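Local atomic coordinates of delta toxin (PDB entry 2YGT), a protein that probably damages host cells as a haemolysin, assembling from soluble monomers into beta-barrel pores in their membranes. Residues Ile108-Ser111 and Val112-Thr116; Tyr215-Ser219 and Leu220-Gly224. All blocks are in the same frame, centred on the assembly; numbering follows the deposited sequence.

Overall arrangement
Interaction 1 and interaction 2 sit on opposite sides of the chain's centre, with their own centres about 26 Å apart and their nearest atoms about 12 Å apart, so they do not touch. Residues 108-116 come first along the chain, at the end of strand 107-112, an outermost strand of the seven-stranded antiparallel sheet. Residues 215-224 come later and lead through the short helix 219-222 into strand 224-235, the neighbour of 107-112 in that sheet. Both contacts are therefore places where the chain leaves or enters the same pair of strands: interaction 1 on the way out to strands 116-117 and 121-128, interaction 2 on the way back in.

Interaction 1 (Ile108-Ser111 and Val112-Thr116); sequences IVDS and VPKNT
Lys-114 reaches back over Ser-111 toward Asp-110 in a local contact at the end of strand 107-112, an outermost strand of the seven-stranded antiparallel sheet, where the chain turns out into a loop. The turn includes a cis peptide between Val-112 and Pro-113. It leads through strand 116-117 to strand 121-128, which with 134-137 and 148-155 is probably the prestem if the toxin follows the leukocidin plan. Lys-114 starts with CG anti to its carbonyl carbon (chi1 -58°) and is extended from there, which sends the chain back alongside the strand. Its CG lies 3.6 Å from the carbonyl oxygen O of Ser-111, and CE then comes 4.0 Å from OD1 of Asp-110 as the two side chains pass at a slant. The opposite charges are close without pairing: NZ of Lys-114 stands 4.6 Å from OD1 of Asp-110 and instead bonds to the carbonyl of Thr-136. Its charge should still favour the carboxylate. Asp-110 and Asp-166, which lies beside Ser-111, bind a second zinc in a crystal structure of this protein; in this model a zinc stands about 4 Å from the Asp-110 side chain, not bound to it. The Ser-111 hydroxyl has its main partner in Gln-163. OD1 of Asp-110 uses its anti lone pair to accept from the backbone N of Ser-111 at 2.9 Å, a bent bond of 136°.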
ATOM      1  N   ILE A 108      -5.117 -16.480  -4.084  1.00 27.55           N
ATOM      2  CA  ILE A 108      -5.501 -15.299  -3.324  1.00 26.26           C
ATOM      3  C   ILE A 108      -7.023 -15.287  -3.273  1.00 19.63           C
ATOM      4  O   ILE A 108      -7.675 -15.130  -4.302  1.00 22.93           O
ATOM      5  CB  ILE A 108      -5.018 -14.002  -3.999  1.00 21.63           C
ATOM      6  CG1 ILE A 108      -3.501 -14.037  -4.216  1.00 20.48           C
ATOM      7  CG2 ILE A 108      -5.413 -12.790  -3.167  1.00 17.65           C
ATOM      8  CD1 ILE A 108      -2.948 -12.786  -4.873  1.00 17.68           C
ATOM      9  N   VAL A 109      -7.595 -15.470  -2.089  1.00 18.50           N
ATOM     10  CA  VAL A 109      -9.048 -15.581  -1.985  1.00 22.55           C
ATOM     11  C   VAL A 109      -9.728 -14.327  -1.435  1.00 21.21           C
ATOM     12  O   VAL A 109     -10.955 -14.221  -1.454  1.00 20.11           O
ATOM     13  CB  VAL A 109      -9.468 -16.820  -1.168  1.00 25.67           C
ATOM     14  CG1 VAL A 109      -8.949 -18.089  -1.838  1.00 19.54           C
ATOM     15  CG2 VAL A 109      -8.967 -16.708   0.262  1.00 18.72           C
ATOM     16  N   ASP A 110      -8.929 -13.382  -0.950  1.00 18.08           N
ATOM     17  CA  ASP A 110      -9.453 -12.084  -0.541  1.00 17.88           C
ATOM     18  C   ASP A 110      -8.319 -11.107  -0.258  1.00 17.40           C
ATOM     19  O   ASP A 110      -7.180 -11.514  -0.025  1.00 17.85           O
ATOM     20  CB  ASP A 110     -10.365 -12.214   0.681  1.00 17.97           C
ATOM     21  CG  ASP A 110     -11.592 -11.323   0.588  1.00 22.74           C
ATOM     22  OD1 ASP A 110     -11.472 -10.191   0.073  1.00 20.54           O
ATOM     23  OD2 ASP A 110     -12.679 -11.754   1.022  1.00 24.45           O
ATOM     24  N   SER A 111      -8.635  -9.817  -0.290  1.00 20.12           N
ATOM     25  CA  SER A 111      -7.639  -8.781  -0.043  1.00 16.91           C
ATOM     26  C   SER A 111      -8.281  -7.460   0.369  1.00 25.49           C
ATOM     27  O   SER A 111      -9.471  -7.236   0.150  1.00 21.00           O
ATOM     28  CB  SER A 111      -6.761  -8.576  -1.281  1.00 16.86           C
ATOM     29  OG  SER A 111      -7.532  -8.214  -2.412  1.00 17.10           O
ATOM     30  N   VAL A 112      -7.481  -6.588   0.968  1.00 16.62           N
ATOM     31  CA  VAL A 112      -7.938  -5.265   1.363  1.00 20.10           C
ATOM     32  C   VAL A 112      -6.789  -4.284   1.171  1.00 17.62           C
ATOM     33  O   VAL A 112      -5.624  -4.674   1.277  1.00 16.99           O
ATOM     34  CB  VAL A 112      -8.384  -5.244   2.835  1.00 23.26           C
ATOM     35  CG1 VAL A 112      -9.757  -5.894   2.990  1.00 17.00           C
ATOM     36  CG2 VAL A 112      -7.346  -5.935   3.712  1.00 16.50           C
ATOM     37  N   PRO A 113      -7.103  -3.006   0.892  1.00 17.45           N
ATOM     38  CA  PRO A 113      -8.443  -2.409   0.780  1.00 16.74           C
ATOM     39  C   PRO A 113      -9.218  -2.893  -0.445  1.00 24.34           C
ATOM     40  O   PRO A 113      -8.616  -3.333  -1.426  1.00 18.14           O
ATOM     41  CB  PRO A 113      -8.155  -0.905   0.643  1.00 16.74           C
ATOM     42  CG  PRO A 113      -6.726  -0.725   1.044  1.00 16.49           C
ATOM     43  CD  PRO A 113      -6.040  -2.003   0.711  1.00 16.86           C
ATOM     44  N   LYS A 114     -10.545  -2.805  -0.380  1.00 23.40           N
ATOM     45  CA  LYS A 114     -11.402  -3.174  -1.501  1.00 21.18           C
ATOM     46  C   LYS A 114     -11.836  -1.930  -2.252  1.00 21.57           C
ATOM     47  O   LYS A 114     -11.877  -0.839  -1.686  1.00 22.52           O
ATOM     48  CB  LYS A 114     -12.659  -3.894  -1.015  1.00 21.69           C
ATOM     49  CG  LYS A 114     -12.407  -5.152  -0.221  1.00 30.89           C
ATOM     50  CD  LYS A 114     -13.722  -5.722   0.276  1.00 33.89           C
ATOM     51  CE  LYS A 114     -13.506  -6.930   1.156  1.00 29.16           C
ATOM     52  NZ  LYS A 114     -14.787  -7.416   1.727  1.00 39.61           N
ATOM     53  N   ASN A 115     -12.168  -2.109  -3.526  1.00 24.12           N
ATOM     54  CA  ASN A 115     -12.696  -1.031  -4.350  1.00 27.53           C
ATOM     55  C   ASN A 115     -11.914   0.268  -4.184  1.00 26.41           C
ATOM     56  O   ASN A 115     -10.720   0.323  -4.480  1.00 25.86           O
ATOM     57  CB  ASN A 115     -14.181  -0.813  -4.051  1.00 33.71           C
ATOM     58  CG  ASN A 115     -15.018  -2.054  -4.324  1.00 49.16           C
ATOM     59  OD1 ASN A 115     -15.871  -2.434  -3.521  1.00 55.50           O
ATOM     60  ND2 ASN A 115     -14.766  -2.699  -5.460  1.00 48.12           N
ATOM     61  N   THR A 116     -12.587   1.308  -3.703  1.00 24.20           N
ATOM     62  CA  THR A 116     -11.957   2.614  -3.552  1.00 33.82           C
ATOM     63  C   THR A 116     -12.110   3.165  -2.137  1.00 18.13           C
ATOM     64  O   THR A 116     -13.178   3.071  -1.534  1.00 26.89           O
ATOM     65  CB  THR A 116     -12.531   3.637  -4.559  1.00 38.86           C
ATOM     66  OG1 THR A 116     -12.388   3.132  -5.892  1.00 52.36           O
ATOM     67  CG2 THR A 116     -11.797   4.964  -4.448  1.00 32.26           C
TER

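Interaction 2 (Tyr215-Ser219 and Leu220-Gly224); sequences YQLSS and LITGG
Ser-218, just before the one-turn helix 219-222, and Ser-219, its first residue, turn their carbonyls to collect the backbone N-H groups that follow. O of Ser-218 takes N of Thr-222 at 3.3 Å, in the carbonyl plane, and also N of Ile-221 at 3.0 Å, which comes from 62° above that plane. O of Ser-219 is likewise shared, between N of Gly-223 and N of Gly-224, with the latter in plane and 2.9 Å away. That last bond closes the turn where Gly-224, at positive phi, leaves the helix to begin strand 224-235; its backbone angles are ones that call for glycine.

At the front of the turn, Ser-218 is the N-cap residue, and its side chain makes the capping bond. With OG swung anti to its own N (chi1 169°), it accepts from N of Leu-220 at 3.0 Å, and the same OG bonds outward to the carbonyl of Pro-157. One residue before the cap, Leu-217 meets two residues of the turn. Its CD2 touches CD1 of Ile-221 at 4.1 Å, the side chains crossing at about a right angle, while CB of Leu-217 lies 3.9 Å from CG2 of Thr-222. Phe-198 packs against both Leu-217 and Ile-221, and Ile-221 also meets Trp-89 and Met-87 of strand 84-99.

Two waters tie the ends together. One donates to O of Leu-217 and bonds to OG1 of Thr-222, each at 2.6 Å; the other links OG of Ser-219 with the carbonyl oxygen of Gly-224. The whole is an N-capped single helical turn with a glycine exit, joining a long loop to a strand of a largely beta toxin fold.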
ATOM      1  N   TYR A 215       4.397  22.110   5.521  1.00 32.83           N
ATOM      2  CA  TYR A 215       3.366  21.860   6.524  1.00 30.81           C
ATOM      3  C   TYR A 215       1.957  21.820   5.927  1.00 24.47           C
ATOM      4  O   TYR A 215       1.005  21.424   6.596  1.00 28.11           O
ATOM      5  CB  TYR A 215       3.459  22.852   7.694  1.00 31.75           C
ATOM      6  CG  TYR A 215       2.992  24.266   7.404  1.00 37.96           C
ATOM      7  CD1 TYR A 215       3.845  25.198   6.824  1.00 36.05           C
ATOM      8  CD2 TYR A 215       1.704  24.676   7.736  1.00 45.31           C
ATOM      9  CE1 TYR A 215       3.425  26.493   6.569  1.00 39.59           C
ATOM     10  CE2 TYR A 215       1.276  25.969   7.485  1.00 51.52           C
ATOM     11  CZ  TYR A 215       2.140  26.872   6.900  1.00 50.59           C
ATOM     12  OH  TYR A 215       1.718  28.158   6.647  1.00 53.97           O
ATOM     13  N   GLN A 216       1.833  22.210   4.663  1.00 20.77           N
ATOM     14  CA  GLN A 216       0.539  22.193   3.985  1.00 20.19           C
ATOM     15  C   GLN A 216       0.494  21.202   2.824  1.00 25.37           C
ATOM     16  O   GLN A 216      -0.410  21.252   1.992  1.00 31.78           O
ATOM     17  CB  GLN A 216       0.161  23.594   3.496  1.00 20.52           C
ATOM     18  CG  GLN A 216       0.325  24.679   4.544  1.00 37.95           C
ATOM     19  CD  GLN A 216      -0.466  25.934   4.220  1.00 45.47           C
ATOM     20  OE1 GLN A 216       0.106  26.981   3.920  1.00 45.22           O
ATOM     21  NE2 GLN A 216      -1.788  25.830   4.275  1.00 49.64           N
ATOM     22  N   LEU A 217       1.470  20.305   2.772  1.00 25.43           N
ATOM     23  CA  LEU A 217       1.493  19.256   1.762  1.00 25.56           C
ATOM     24  C   LEU A 217       1.290  17.898   2.418  1.00 22.75           C
ATOM     25  O   LEU A 217       1.689  17.691   3.562  1.00 19.58           O
ATOM     26  CB  LEU A 217       2.825  19.261   1.005  1.00 30.11           C
ATOM     27  CG  LEU A 217       3.060  20.318  -0.080  1.00 29.90           C
ATOM     28  CD1 LEU A 217       4.541  20.433  -0.397  1.00 19.68           C
ATOM     29  CD2 LEU A 217       2.267  19.989  -1.335  1.00 18.54           C
ATOM     30  N   SER A 218       0.665  16.975   1.695  1.00 18.96           N
ATOM     31  CA  SER A 218       0.547  15.605   2.173  1.00 19.56           C
ATOM     32  C   SER A 218       1.926  15.063   2.531  1.00 25.12           C
ATOM     33  O   SER A 218       2.922  15.427   1.906  1.00 21.48           O
ATOM     34  CB  SER A 218      -0.084  14.719   1.101  1.00 22.20           C
ATOM     35  OG  SER A 218       0.026  13.351   1.451  1.00 26.59           O
ATOM     36  N   SER A 219       1.985  14.197   3.537  1.00 27.58           N
ATOM     37  CA  SER A 219       3.242  13.555   3.898  1.00 32.91           C
ATOM     38  C   SER A 219       3.696  12.596   2.795  1.00 36.60           C
ATOM     39  O   SER A 219       4.865  12.208   2.733  1.00 18.06           O
ATOM     40  CB  SER A 219       3.114  12.816   5.231  1.00 18.10           C
ATOM     41  OG  SER A 219       1.990  11.960   5.232  1.00 20.70           O
ATOM     42  N   LEU A 220       2.764  12.218   1.923  1.00 17.15           N
ATOM     43  CA  LEU A 220       3.091  11.386   0.773  1.00 16.93           C
ATOM     44  C   LEU A 220       3.967  12.145  -0.224  1.00 17.30           C
ATOM     45  O   LEU A 220       4.655  11.537  -1.044  1.00 17.41           O
ATOM     46  CB  LEU A 220       1.817  10.881   0.091  1.00 16.34           C
ATOM     47  CG  LEU A 220       1.252   9.563   0.626  1.00 17.98           C
ATOM     48  CD1 LEU A 220       0.958   9.650   2.121  1.00 16.11           C
ATOM     49  CD2 LEU A 220       0.009   9.154  -0.150  1.00 15.54           C
ATOM     50  N   ILE A 221       3.938  13.472  -0.149  1.00 17.57           N
ATOM     51  CA  ILE A 221       4.736  14.302  -1.044  1.00 17.99           C
ATOM     52  C   ILE A 221       6.052  14.739  -0.401  1.00 28.41           C
ATOM     53  O   ILE A 221       7.092  14.765  -1.060  1.00 26.70           O
ATOM     54  CB  ILE A 221       3.952  15.544  -1.522  1.00 17.91           C
ATOM     55  CG1 ILE A 221       2.851  15.134  -2.500  1.00 19.93           C
ATOM     56  CG2 ILE A 221       4.885  16.551  -2.173  1.00 18.48           C
ATOM     57  CD1 ILE A 221       1.963  16.279  -2.945  1.00 19.20           C
ATOM     58  N   THR A 222       6.008  15.075   0.884  1.00 18.96           N
ATOM     59  CA  THR A 222       7.202  15.549   1.580  1.00 20.34           C
ATOM     60  C   THR A 222       8.117  14.405   2.016  1.00 27.79           C
ATOM     61  O   THR A 222       9.340  14.552   2.026  1.00 29.54           O
ATOM     62  CB  THR A 222       6.845  16.410   2.814  1.00 20.31           C
ATOM     63  OG1 THR A 222       5.990  15.668   3.694  1.00 19.65           O
ATOM     64  CG2 THR A 222       6.146  17.703   2.393  1.00 22.39           C
ATOM     65  N   GLY A 223       7.526  13.271   2.379  1.00 25.15           N
ATOM     66  CA  GLY A 223       8.293  12.135   2.859  1.00 21.41           C
ATOM     67  C   GLY A 223       8.198  10.917   1.958  1.00 25.33           C
ATOM     68  O   GLY A 223       9.198  10.472   1.391  1.00 19.68           O
ATOM     69  N   GLY A 224       6.991  10.377   1.831  1.00 18.52           N
ATOM     70  CA  GLY A 224       6.763   9.189   1.031  1.00 20.32           C
ATOM     71  C   GLY A 224       5.509   8.452   1.461  1.00 26.76           C
ATOM     72  O   GLY A 224       4.835   8.852   2.414  1.00 29.75           O
TER
HETATM   73  O   HOH W   1       4.007  17.104   4.697  1.00 26.47           O
HETATM   74  O   HOH W   2       3.135   9.383   4.728  1.00 33.24           O